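Local coordinates for outer membrane protein OMP121 (Bacteroides thetaiotaomicron, PDB 5FQ8) that probably carries a nutrient across the bacterial outer membrane as a TonB-dependent receptor, a beta-barrel transporter that also binds calcium, at residues M282-A287 with Y370-Y375; L328-S333 with T968-S973; K318-T323 with L376-S381; S186-L191 with D247-G252. All blocks are in the same frame, centred on the assembly; numbering follows the deposited sequence.

Interaction 1: M282-A287 with Y370-Y375; sequences MIPTDA and YILNNY. With CA (calcium ion), chain M.
Ala287 and Leu372 make the closest backbone approach, their CA atoms 6.4 Å apart, where the irregular loop 282-287 lies against helix 368-374. Leu372 does most of the touching. Its CG is anti to the carbonyl carbon (chi1 -71°), and the two methyls fork over the loop: CD2 meets Ala287 CB at 3.8 Å and Ile283 CG2 at 3.9 Å, while CD1 lies 3.7 Å from Pro284 O. A branched apolar side chain suits this place because each methyl can meet a different residue of the loop. Thr285 flanks this leucine. Its OG1 bonds to Pro284 O in the carbonyl plane, and its CG2 rests 3.6 Å from Asn373 OD1. If an alanine stood here, the loop would probably lose the hydroxyl's tie to Pro284 O, and a gap would open beside Leu372 CB and the Asn373 amide. The side of the loop away from the helix holds calcium, bound by Ile283 O at 2.2 Å and Thr285 O at 2.4 Å; Asp280, Gly281 and Asp288 complete the site. The metal-bound loop joins strands 268-280 and 289-303, and Met330 of helix 330-335 touches both Ile283 and Leu372.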
loop_
_atom_site.group_PDB
_atom_site.type_symbol
_atom_site.label_atom_id
_atom_site.label_comp_id
_atom_site.label_asym_id
_atom_site.label_seq_id
_atom_site.Cartn_x
_atom_site.Cartn_y
_atom_site.Cartn_z
ATOM N N MET B 282 31.219 2.884 8.764
ATOM C CA MET B 282 32.184 1.794 8.726
ATOM C C MET B 282 31.604 0.467 8.274
ATOM O O MET B 282 32.375 -0.434 7.946
ATOM C CB MET B 282 32.789 1.600 10.097
ATOM C CG MET B 282 31.749 1.279 11.103
ATOM S SD MET B 282 32.428 1.209 12.727
ATOM C CE MET B 282 30.940 1.100 13.669
ATOM N N ILE B 283 30.291 0.294 8.302
ATOM C CA ILE B 283 29.738 -0.957 7.781
ATOM C C ILE B 283 29.889 -0.961 6.268
ATOM O O ILE B 283 29.621 0.070 5.629
ATOM C CB ILE B 283 28.278 -1.107 8.189
ATOM C CG1 ILE B 283 28.106 -0.891 9.687
ATOM C CG2 ILE B 283 27.774 -2.471 7.870
ATOM C CD1 ILE B 283 26.684 -0.772 10.121
ATOM N N PRO B 284 30.330 -2.068 5.659
ATOM C CA PRO B 284 30.595 -2.081 4.214
ATOM C C PRO B 284 29.407 -1.670 3.362
ATOM O O PRO B 284 28.269 -1.689 3.832
ATOM C CB PRO B 284 30.976 -3.539 3.954
ATOM C CG PRO B 284 31.455 -4.043 5.216
ATOM C CD PRO B 284 30.697 -3.346 6.285
ATOM N N THR B 285 29.663 -1.330 2.100
ATOM C CA THR B 285 28.695 -0.721 1.183
ATOM C C THR B 285 28.194 0.616 1.700
ATOM O O THR B 285 28.702 1.139 2.689
ATOM C CB THR B 285 27.480 -1.620 0.916
ATOM O OG1 THR B 285 26.549 -1.495 1.999
ATOM C CG2 THR B 285 27.882 -3.081 0.749
ATOM N N ASP B 286 27.174 1.156 1.043
ATOM C CA ASP B 286 26.678 2.502 1.284
ATOM C C ASP B 286 25.423 2.515 2.136
ATOM O O ASP B 286 24.624 3.451 2.033
ATOM C CB ASP B 286 26.418 3.213 -0.049
ATOM C CG ASP B 286 25.306 2.556 -0.873
ATOM O OD1 ASP B 286 25.596 1.606 -1.627
ATOM O OD2 ASP B 286 24.145 3.008 -0.793
ATOM N N ALA B 287 25.229 1.496 2.972
ATOM C CA ALA B 287 24.020 1.429 3.778
ATOM C C ALA B 287 24.062 2.383 4.964
ATOM O O ALA B 287 23.002 2.834 5.403
ATOM C CB ALA B 287 23.783 -0.000 4.240
ATOM N N TYR B 370 25.148 -9.894 1.213
ATOM C CA TYR B 370 23.903 -9.891 0.458
ATOM C C TYR B 370 22.910 -8.923 1.076
ATOM O O TYR B 370 22.315 -8.105 0.376
ATOM C CB TYR B 370 23.305 -11.303 0.382
ATOM C CG TYR B 370 22.092 -11.355 -0.520
ATOM C CD1 TYR B 370 20.838 -10.980 -0.056
ATOM C CD2 TYR B 370 22.210 -11.738 -1.845
ATOM C CE1 TYR B 370 19.746 -10.990 -0.878
ATOM C CE2 TYR B 370 21.111 -11.754 -2.677
ATOM C CZ TYR B 370 19.888 -11.380 -2.185
ATOM O OH TYR B 370 18.803 -11.387 -3.009
ATOM N N ILE B 371 22.719 -8.998 2.390
ATOM C CA ILE B 371 21.704 -8.171 3.033
ATOM C C ILE B 371 21.996 -6.694 2.816
ATOM O O ILE B 371 21.083 -5.902 2.560
ATOM C CB ILE B 371 21.600 -8.509 4.530
ATOM C CG1 ILE B 371 21.312 -9.991 4.718
ATOM C CG2 ILE B 371 20.521 -7.698 5.166
ATOM C CD1 ILE B 371 21.287 -10.428 6.159
ATOM N N LEU B 372 23.271 -6.302 2.903
ATOM C CA LEU B 372 23.640 -4.897 2.742
ATOM C C LEU B 372 23.533 -4.442 1.295
ATOM O O LEU B 372 23.171 -3.292 1.027
ATOM C CB LEU B 372 25.061 -4.664 3.248
ATOM C CG LEU B 372 25.358 -4.709 4.738
ATOM C CD1 LEU B 372 26.812 -4.954 4.898
ATOM C CD2 LEU B 372 24.975 -3.417 5.382
ATOM N N ASN B 373 23.824 -5.329 0.360
ATOM C CA ASN B 373 23.773 -5.012 -1.054
ATOM C C ASN B 373 22.383 -5.120 -1.669
ATOM O O ASN B 373 22.199 -4.646 -2.788
ATOM C CB ASN B 373 24.719 -5.931 -1.810
ATOM C CG ASN B 373 26.085 -5.342 -1.958
ATOM O OD1 ASN B 373 26.229 -4.172 -2.280
ATOM N ND2 ASN B 373 27.104 -6.148 -1.717
ATOM N N ASN B 374 21.406 -5.725 -0.986
ATOM C CA ASN B 374 20.129 -6.017 -1.607
ATOM C C ASN B 374 18.910 -5.585 -0.823
ATOM O O ASN B 374 17.799 -5.766 -1.318
ATOM C CB ASN B 374 20.012 -7.515 -1.884
ATOM C CG ASN B 374 20.951 -7.965 -2.957
ATOM O OD1 ASN B 374 20.663 -7.830 -4.143
ATOM N ND2 ASN B 374 22.090 -8.494 -2.557
ATOM N N TYR B 375 19.063 -5.040 0.366
ATOM C CA TYR B 375 17.931 -4.549 1.126
ATOM C C TYR B 375 17.928 -3.040 1.074
ATOM O O TYR B 375 18.892 -2.413 0.642
ATOM C CB TYR B 375 17.987 -5.048 2.567
ATOM C CG TYR B 375 17.542 -6.473 2.734
ATOM C CD1 TYR B 375 18.159 -7.496 2.048
ATOM C CD2 TYR B 375 16.496 -6.795 3.578
ATOM C CE1 TYR B 375 17.754 -8.781 2.196
ATOM C CE2 TYR B 375 16.105 -8.079 3.746
ATOM C CZ TYR B 375 16.732 -9.065 3.047
ATOM O OH TYR B 375 16.332 -10.357 3.198
HETATM CA CA CA M . 29.654 2.102 4.723
#

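Interaction 2: L328-S333 with T968-S973; sequences LSMLNS and TANPSS
Asn970 meets Met330 with its carbonyl oxygen while its amide nitrogen is held from elsewhere: ND2 bonds to Asp79 of the plug and, weakly, to Ala322 O, and OD1 lies 3.5 Å from Met330 CE. The methionine chain turns off an extended course beyond CB (chi2 -90°) and brings that methyl obliquely against the amide, a fit that an unbranched, flexible side chain makes easily. Leu331 carries most of the packing. Its CG is anti to the backbone N (chi1 -169°), which sends the forked end across to 968-973. CD1 and CD2 each lie 3.8 Å from Pro971 CD, and CD2 also faces the backbone carbonyls of Thr968 and Ala969, with Thr968 O at 3.4 Å. Replacing this leucine by an alanine would probably strip Pro971 of an apolar neighbour and open a gap along the 968-971 backbone. No hydrogen bond crosses between the two segments. Their adhesion is therefore chiefly close burial of a leucine and a methionine against an extended, proline-containing backbone, while Asn970 has its amide nitrogen satisfied by Asp79, outside the two segments.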
loop_
_atom_site.group_PDB
_atom_site.type_symbol
_atom_site.label_atom_id
_atom_site.label_comp_id
_atom_site.label_asym_id
_atom_site.label_seq_id
_atom_site.Cartn_x
_atom_site.Cartn_y
_atom_site.Cartn_z
ATOM N N LEU B 328 16.577 -11.543 9.323
ATOM C CA LEU B 328 17.603 -11.475 8.292
ATOM C C LEU B 328 18.154 -10.056 8.211
ATOM O O LEU B 328 17.922 -9.308 7.262
ATOM C CB LEU B 328 17.038 -11.922 6.958
ATOM C CG LEU B 328 16.598 -13.359 6.895
ATOM C CD1 LEU B 328 16.071 -13.582 5.535
ATOM C CD2 LEU B 328 17.780 -14.222 7.142
ATOM N N SER B 329 18.887 -9.686 9.245
ATOM C CA SER B 329 19.586 -8.417 9.294
ATOM C C SER B 329 21.083 -8.672 9.293
ATOM O O SER B 329 21.533 -9.806 9.428
ATOM C CB SER B 329 19.181 -7.634 10.533
ATOM O OG SER B 329 20.086 -7.913 11.569
ATOM N N MET B 330 21.849 -7.589 9.153
ATOM C CA MET B 330 23.282 -7.701 8.909
ATOM C C MET B 330 24.025 -8.138 10.156
ATOM O O MET B 330 24.790 -9.104 10.126
ATOM C CB MET B 330 23.818 -6.367 8.402
ATOM C CG MET B 330 25.330 -6.298 8.186
ATOM S SD MET B 330 26.251 -5.772 9.610
ATOM C CE MET B 330 25.286 -4.381 10.128
ATOM N N LEU B 331 23.824 -7.425 11.262
ATOM C CA LEU B 331 24.608 -7.691 12.462
ATOM C C LEU B 331 24.203 -8.998 13.106
ATOM O O LEU B 331 25.061 -9.775 13.526
ATOM C CB LEU B 331 24.460 -6.550 13.460
ATOM C CG LEU B 331 25.432 -6.600 14.633
ATOM C CD1 LEU B 331 26.853 -6.480 14.145
ATOM C CD2 LEU B 331 25.114 -5.497 15.586
ATOM N N ASN B 332 22.899 -9.257 13.193
ATOM C CA ASN B 332 22.430 -10.543 13.691
ATOM C C ASN B 332 22.976 -11.680 12.857
ATOM O O ASN B 332 23.308 -12.739 13.385
ATOM C CB ASN B 332 20.909 -10.586 13.689
ATOM C CG ASN B 332 20.381 -11.913 14.143
ATOM O OD1 ASN B 332 20.873 -12.486 15.101
ATOM N ND2 ASN B 332 19.387 -12.429 13.439
ATOM N N SER B 333 23.067 -11.484 11.550
ATOM C CA SER B 333 23.655 -12.506 10.705
ATOM C C SER B 333 25.154 -12.601 10.926
ATOM O O SER B 333 25.745 -13.667 10.719
ATOM C CB SER B 333 23.348 -12.194 9.247
ATOM O OG SER B 333 23.294 -13.362 8.464
ATOM N N THR B 968 20.793 -5.802 19.453
ATOM C CA THR B 968 21.839 -5.897 18.441
ATOM C C THR B 968 21.877 -4.645 17.583
ATOM O O THR B 968 21.946 -4.697 16.358
ATOM C CB THR B 968 21.707 -7.142 17.570
ATOM O OG1 THR B 968 20.343 -7.367 17.240
ATOM C CG2 THR B 968 22.238 -8.326 18.298
ATOM N N ALA B 969 21.831 -3.502 18.252
ATOM C CA ALA B 969 22.255 -2.261 17.635
ATOM C C ALA B 969 23.637 -2.440 17.038
ATOM O O ALA B 969 24.420 -3.275 17.483
ATOM C CB ALA B 969 22.276 -1.136 18.656
ATOM N N ASN B 970 23.930 -1.664 16.009
ATOM C CA ASN B 970 25.216 -1.799 15.360
ATOM C C ASN B 970 26.338 -1.360 16.299
ATOM O O ASN B 970 26.131 -0.516 17.168
ATOM C CB ASN B 970 25.244 -0.966 14.092
ATOM C CG ASN B 970 24.241 -1.419 13.083
ATOM O OD1 ASN B 970 24.036 -2.603 12.877
ATOM N ND2 ASN B 970 23.602 -0.467 12.438
ATOM N N PRO B 971 27.530 -1.922 16.147
ATOM C CA PRO B 971 28.644 -1.543 17.018
ATOM C C PRO B 971 28.896 -0.046 16.994
ATOM O O PRO B 971 28.745 0.604 15.963
ATOM C CB PRO B 971 29.824 -2.307 16.420
ATOM C CG PRO B 971 29.239 -3.409 15.679
ATOM C CD PRO B 971 27.920 -2.949 15.176
ATOM N N SER B 972 29.277 0.499 18.143
ATOM C CA SER B 972 29.635 1.905 18.196
ATOM C C SER B 972 30.997 2.115 17.566
ATOM O O SER B 972 31.788 1.187 17.402
ATOM C CB SER B 972 29.627 2.426 19.625
ATOM O OG SER B 972 30.799 2.057 20.319
ATOM N N SER B 973 31.260 3.344 17.176
ATOM C CA SER B 973 32.464 3.619 16.420
ATOM C C SER B 973 33.350 4.608 17.151
ATOM O O SER B 973 32.933 5.303 18.077
ATOM C CB SER B 973 32.143 4.157 15.025
ATOM O OG SER B 973 31.537 5.429 15.107
#

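Interaction 3: K318-T323 with L376-S381; sequences KNNFAT and LNEYES
Asn319 and Tyr379 exchange a pair of backbone hydrogen bonds, Asn319 N to Tyr379 O at 2.8 Å and Tyr379 N to Asn319 O at 2.7 Å. Beyond them Phe321 N reaches Asn377 O at 3.3 Å and carries the pairing one step past the end of strand 306-320. The strands run antiparallel, at 167°, and Lys318 with Glu380 and Asn320 with Glu378 form the non-hydrogen-bonded pairs to each side of Asn319 and Tyr379. Side chains add weaker polar links. Asn320 lies alongside Glu378, and its ND2 makes a weak bond to OE1 at 3.5 Å. Glu378 CG, anti to the backbone N (chi1 -170°), starts an extended chain that brings the carboxylate alongside the Asn320 amide. Lys318 crosses the same carboxylate obliquely, CE 3.9 Å from Glu378 CD, but its NZ remains beyond salt-bridge distance. Near the strand end, Asn377 ND2 makes a weak bond to Thr323 OG1. Asn319 and Tyr379 point the same way from the sheet, and Asn319 OD1 approaches the ring edge 3.9 Å from Tyr379 CD2, with amide and ring planes 76° apart. That amide oxygen is also bonded by Gln317. A tyrosine suits this face because its ring can stack on Phe126 of the plug, while the shorter Asn319 fits at its edge. On the face bearing Lys318, Asn320, Glu378 and Glu380, Glu380 bonds to Tyr316 and forms a salt bridge with Arg453 of the second subunit. Neighbouring antiparallel strands with one face turned to the plug are characteristic of the transmembrane barrel of TonB-dependent receptors.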
loop_
_atom_site.group_PDB
_atom_site.type_symbol
_atom_site.label_atom_id
_atom_site.label_comp_id
_atom_site.label_asym_id
_atom_site.label_seq_id
_atom_site.Cartn_x
_atom_site.Cartn_y
_atom_site.Cartn_z
ATOM N N LYS B 318 19.322 12.925 3.804
ATOM C CA LYS B 318 19.069 11.603 3.256
ATOM C C LYS B 318 19.772 10.587 4.132
ATOM O O LYS B 318 20.994 10.460 4.081
ATOM C CB LYS B 318 19.533 11.477 1.812
ATOM C CG LYS B 318 18.683 10.506 1.015
ATOM C CD LYS B 318 19.313 10.109 -0.284
ATOM C CE LYS B 318 20.087 8.837 -0.111
ATOM N NZ LYS B 318 20.936 8.529 -1.285
ATOM N N ASN B 319 19.002 9.856 4.914
ATOM C CA ASN B 319 19.511 8.750 5.702
ATOM C C ASN B 319 19.314 7.432 4.975
ATOM O O ASN B 319 18.285 7.207 4.343
ATOM C CB ASN B 319 18.801 8.674 7.049
ATOM C CG ASN B 319 18.856 9.967 7.810
ATOM O OD1 ASN B 319 18.360 10.984 7.361
ATOM N ND2 ASN B 319 19.442 9.927 8.985
ATOM N N ASN B 320 20.313 6.575 5.068
ATOM C CA ASN B 320 20.211 5.159 4.750
ATOM C C ASN B 320 20.725 4.408 5.961
ATOM O O ASN B 320 21.693 4.834 6.588
ATOM C CB ASN B 320 21.028 4.771 3.525
ATOM C CG ASN B 320 20.518 5.391 2.256
ATOM O OD1 ASN B 320 20.913 6.490 1.900
ATOM N ND2 ASN B 320 19.660 4.685 1.552
ATOM N N PHE B 321 20.092 3.299 6.292
ATOM C CA PHE B 321 20.367 2.637 7.555
ATOM C C PHE B 321 20.598 1.162 7.307
ATOM O O PHE B 321 19.941 0.570 6.451
ATOM C CB PHE B 321 19.218 2.844 8.506
ATOM C CG PHE B 321 19.575 2.706 9.945
ATOM C CD1 PHE B 321 19.863 1.477 10.482
ATOM C CD2 PHE B 321 19.585 3.807 10.773
ATOM C CE1 PHE B 321 20.175 1.348 11.806
ATOM C CE2 PHE B 321 19.896 3.683 12.093
ATOM C CZ PHE B 321 20.185 2.452 12.614
ATOM N N ALA B 322 21.554 0.584 8.029
ATOM C CA ALA B 322 21.752 -0.860 8.013
ATOM C C ALA B 322 20.870 -1.428 9.119
ATOM O O ALA B 322 21.212 -1.389 10.302
ATOM C CB ALA B 322 23.220 -1.214 8.190
ATOM N N THR B 323 19.716 -1.941 8.710
ATOM C CA THR B 323 18.650 -2.337 9.617
ATOM C C THR B 323 19.115 -3.380 10.629
ATOM O O THR B 323 19.887 -4.278 10.298
ATOM C CB THR B 323 17.493 -2.891 8.791
ATOM O OG1 THR B 323 17.246 -2.041 7.667
ATOM C CG2 THR B 323 16.237 -3.017 9.632
ATOM N N LEU B 376 16.823 -2.458 1.502
ATOM C CA LEU B 376 16.640 -1.025 1.360
ATOM C C LEU B 376 15.927 -0.477 2.576
ATOM O O LEU B 376 14.939 -1.055 3.029
ATOM C CB LEU B 376 15.847 -0.698 0.107
ATOM C CG LEU B 376 15.568 0.778 -0.107
ATOM C CD1 LEU B 376 16.655 1.302 -0.969
ATOM C CD2 LEU B 376 14.237 0.969 -0.762
ATOM N N ASN B 377 16.432 0.627 3.102
ATOM C CA ASN B 377 15.770 1.351 4.179
ATOM C C ASN B 377 16.261 2.797 4.135
ATOM O O ASN B 377 17.122 3.220 4.900
ATOM C CB ASN B 377 16.028 0.718 5.540
ATOM C CG ASN B 377 15.271 1.395 6.629
ATOM O OD1 ASN B 377 14.455 2.272 6.379
ATOM N ND2 ASN B 377 15.528 0.996 7.851
ATOM N N GLU B 378 15.666 3.579 3.249
ATOM C CA GLU B 378 16.113 4.931 2.967
ATOM C C GLU B 378 15.139 5.937 3.555
ATOM O O GLU B 378 13.971 5.634 3.768
ATOM C CB GLU B 378 16.243 5.128 1.460
ATOM C CG GLU B 378 16.912 6.409 1.034
ATOM C CD GLU B 378 16.978 6.547 -0.455
ATOM O OE1 GLU B 378 17.643 5.716 -1.097
ATOM O OE2 GLU B 378 16.349 7.483 -0.979
ATOM N N TYR B 379 15.640 7.121 3.864
ATOM C CA TYR B 379 14.808 8.216 4.338
ATOM C C TYR B 379 15.325 9.498 3.720
ATOM O O TYR B 379 16.530 9.737 3.711
ATOM C CB TYR B 379 14.826 8.303 5.856
ATOM C CG TYR B 379 13.960 9.359 6.498
ATOM C CD1 TYR B 379 12.640 9.108 6.808
ATOM C CD2 TYR B 379 14.484 10.584 6.857
ATOM C CE1 TYR B 379 11.862 10.059 7.428
ATOM C CE2 TYR B 379 13.713 11.537 7.474
ATOM C CZ TYR B 379 12.401 11.271 7.755
ATOM O OH TYR B 379 11.629 12.222 8.367
ATOM N N GLU B 380 14.420 10.292 3.174
ATOM C CA GLU B 380 14.726 11.615 2.661
ATOM C C GLU B 380 13.764 12.600 3.294
ATOM O O GLU B 380 12.574 12.318 3.414
ATOM C CB GLU B 380 14.624 11.670 1.144
ATOM C CG GLU B 380 14.924 13.047 0.603
ATOM C CD GLU B 380 14.819 13.173 -0.889
ATOM O OE1 GLU B 380 15.609 12.544 -1.608
ATOM O OE2 GLU B 380 13.947 13.926 -1.339
ATOM N N SER B 381 14.276 13.740 3.725
ATOM C CA SER B 381 13.463 14.705 4.449
ATOM C C SER B 381 13.760 16.111 3.958
ATOM O O SER B 381 14.903 16.432 3.641
ATOM C CB SER B 381 13.723 14.592 5.945
ATOM O OG SER B 381 13.243 15.717 6.636
#

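Interaction 4: S186-L191 with D247-G252; sequences STVLRL and DFFDAG
The end of the first barrel strand, 177-188, pairs here with the start of strand 252-264, through Ser186 and Gly252 in an antiparallel hydrogen-bonded pair. Ser186 N donates to Gly252 O at 3.0 Å, arriving well above the carbonyl plane (49° out of it), whereas Gly252 N reaches Ser186 O in the carbonyl plane. Ser186 OG, set between its own backbone N and carbonyl carbon (chi1 42°), leans over Gly252 CA at 3.2 Å. A beta carbon at Gly252 would head toward this hydroxyl as modelled, which is consistent with a glycine in this place. Beyond this pair the segments diverge and side chains keep them in touch. Thr187 CG2 comes within 4.4 Å of Ala251 CB at the margin. Deeper, the Phe249 ring has Val188 CB over one face and Phe248 CD2 over the opposite one, 3.9 Å above the ring plane near its centre. Leu191 and Phe249 run alongside one another with their ends pointing opposite ways, Leu191 CD2 4.1 Å from Phe249 CE1. A flat ring suits the place, since its two faces can take a branched valine and another ring. Asp247 turns to the chain of the lipoprotein BT_2262, whose Ser4 and Thr5 bond its carboxylate. With strand 973-983 on the other edge of 177-188, the arrangement is that of a closed antiparallel barrel, where the first strand joins its neighbour and the last.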
loop_
_atom_site.group_PDB
_atom_site.type_symbol
_atom_site.label_atom_id
_atom_site.label_comp_id
_atom_site.label_asym_id
_atom_site.label_seq_id
_atom_site.Cartn_x
_atom_site.Cartn_y
_atom_site.Cartn_z
ATOM N N SER B 186 35.751 7.002 10.694
ATOM C CA SER B 186 35.213 6.250 11.817
ATOM C C SER B 186 35.627 4.795 11.685
ATOM O O SER B 186 35.521 4.222 10.600
ATOM C CB SER B 186 33.702 6.383 11.891
ATOM O OG SER B 186 33.101 6.295 10.615
ATOM N N THR B 187 36.153 4.225 12.770
ATOM C CA THR B 187 36.426 2.803 12.866
ATOM C C THR B 187 35.751 2.214 14.101
ATOM O O THR B 187 35.385 2.922 15.042
ATOM C CB THR B 187 37.908 2.509 12.933
ATOM O OG1 THR B 187 38.419 3.056 14.146
ATOM C CG2 THR B 187 38.610 3.101 11.758
ATOM N N VAL B 188 35.619 0.889 14.097
ATOM C CA VAL B 188 34.802 0.208 15.092
ATOM C C VAL B 188 35.500 0.206 16.445
ATOM O O VAL B 188 36.696 -0.078 16.546
ATOM C CB VAL B 188 34.480 -1.214 14.610
ATOM C CG1 VAL B 188 35.754 -1.980 14.358
ATOM C CG2 VAL B 188 33.609 -1.911 15.603
ATOM N N LEU B 189 34.741 0.513 17.497
ATOM C CA LEU B 189 35.284 0.885 18.802
ATOM C C LEU B 189 35.392 -0.269 19.777
ATOM O O LEU B 189 36.394 -0.376 20.484
ATOM C CB LEU B 189 34.422 1.970 19.443
ATOM C CG LEU B 189 34.796 2.353 20.869
ATOM C CD1 LEU B 189 36.160 2.964 20.876
ATOM C CD2 LEU B 189 33.796 3.322 21.447
ATOM N N ARG B 190 34.359 -1.106 19.858
ATOM C CA ARG B 190 34.328 -2.213 20.810
ATOM C C ARG B 190 33.426 -3.282 20.218
ATOM O O ARG B 190 32.239 -3.042 19.989
ATOM C CB ARG B 190 33.844 -1.738 22.183
ATOM C CG ARG B 190 32.812 -2.592 22.899
ATOM C CD ARG B 190 33.434 -3.630 23.832
ATOM N NE ARG B 190 34.287 -3.052 24.867
ATOM C CZ ARG B 190 33.870 -2.708 26.080
ATOM N NH1 ARG B 190 32.602 -2.877 26.405
ATOM N NH2 ARG B 190 34.718 -2.197 26.962
ATOM N N LEU B 191 34.002 -4.415 19.898
ATOM C CA LEU B 191 33.262 -5.610 19.559
ATOM C C LEU B 191 33.314 -6.555 20.741
ATOM O O LEU B 191 34.181 -6.421 21.606
ATOM C CB LEU B 191 33.854 -6.288 18.321
ATOM C CG LEU B 191 33.772 -5.501 17.017
ATOM C CD1 LEU B 191 34.613 -6.154 15.954
ATOM C CD2 LEU B 191 32.345 -5.397 16.559
ATOM N N ASP B 247 37.602 -7.669 10.888
ATOM C CA ASP B 247 37.992 -7.392 9.514
ATOM C C ASP B 247 36.807 -7.109 8.611
ATOM O O ASP B 247 37.003 -6.674 7.479
ATOM C CB ASP B 247 38.771 -8.571 8.951
ATOM C CG ASP B 247 40.147 -8.659 9.507
ATOM O OD1 ASP B 247 40.450 -7.863 10.403
ATOM O OD2 ASP B 247 40.924 -9.518 9.052
ATOM N N PHE B 248 35.586 -7.363 9.070
ATOM C CA PHE B 248 34.431 -7.191 8.200
ATOM C C PHE B 248 34.157 -5.723 7.963
ATOM O O PHE B 248 33.572 -5.351 6.942
ATOM C CB PHE B 248 33.220 -7.892 8.815
ATOM C CG PHE B 248 31.908 -7.453 8.255
ATOM C CD1 PHE B 248 31.506 -7.858 7.008
ATOM C CD2 PHE B 248 31.065 -6.649 8.997
ATOM C CE1 PHE B 248 30.304 -7.453 6.504
ATOM C CE2 PHE B 248 29.861 -6.242 8.504
ATOM C CZ PHE B 248 29.474 -6.640 7.255
ATOM N N PHE B 249 34.604 -4.881 8.869
ATOM C CA PHE B 249 34.297 -3.473 8.778
ATOM C C PHE B 249 35.332 -2.741 7.934
ATOM O O PHE B 249 36.453 -3.206 7.715
ATOM C CB PHE B 249 34.195 -2.881 10.177
ATOM C CG PHE B 249 33.110 -3.504 11.007
ATOM C CD1 PHE B 249 33.342 -4.666 11.712
ATOM C CD2 PHE B 249 31.858 -2.935 11.070
ATOM C CE1 PHE B 249 32.352 -5.240 12.465
ATOM C CE2 PHE B 249 30.867 -3.504 11.819
ATOM C CZ PHE B 249 31.111 -4.656 12.522
ATOM N N ASP B 250 34.910 -1.609 7.414
ATOM C CA ASP B 250 35.751 -0.713 6.658
ATOM C C ASP B 250 36.142 0.437 7.565
ATOM O O ASP B 250 35.951 0.394 8.781
ATOM C CB ASP B 250 35.007 -0.182 5.432
ATOM C CG ASP B 250 34.827 -1.198 4.347
ATOM O OD1 ASP B 250 35.525 -2.230 4.348
ATOM O OD2 ASP B 250 33.987 -0.928 3.470
ATOM N N ALA B 251 36.636 1.504 6.974
ATOM C CA ALA B 251 36.745 2.767 7.674
ATOM C C ALA B 251 35.634 3.662 7.167
ATOM O O ALA B 251 35.507 3.872 5.962
ATOM C CB ALA B 251 38.110 3.401 7.447
ATOM N N GLY B 252 34.802 4.146 8.071
ATOM C CA GLY B 252 33.859 5.165 7.683
ATOM C C GLY B 252 34.593 6.397 7.208
ATOM O O GLY B 252 35.688 6.701 7.674
#

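All four contacts gather at one end of the barrel. The centres of interactions 2 and 4 lie about 12 Å apart, interaction 1 is about 12 Å from interactions 2 and 3, and interactions 3 and 4 are farthest apart, about 20 Å between centres. Along the chain interaction 4 closes first; interactions 1, 3 and 2 then open in turn and close in the same order, so that they interlock. Helices 330-335 and 368-374 fall in the connection between strands 306-320 and 376-394, and the connection before strand 973-983 reaches back to them. Interaction 1 touches the other three, placing the calcium loop among the inter-strand connections, where Asn970 and Tyr379 also reach the plug.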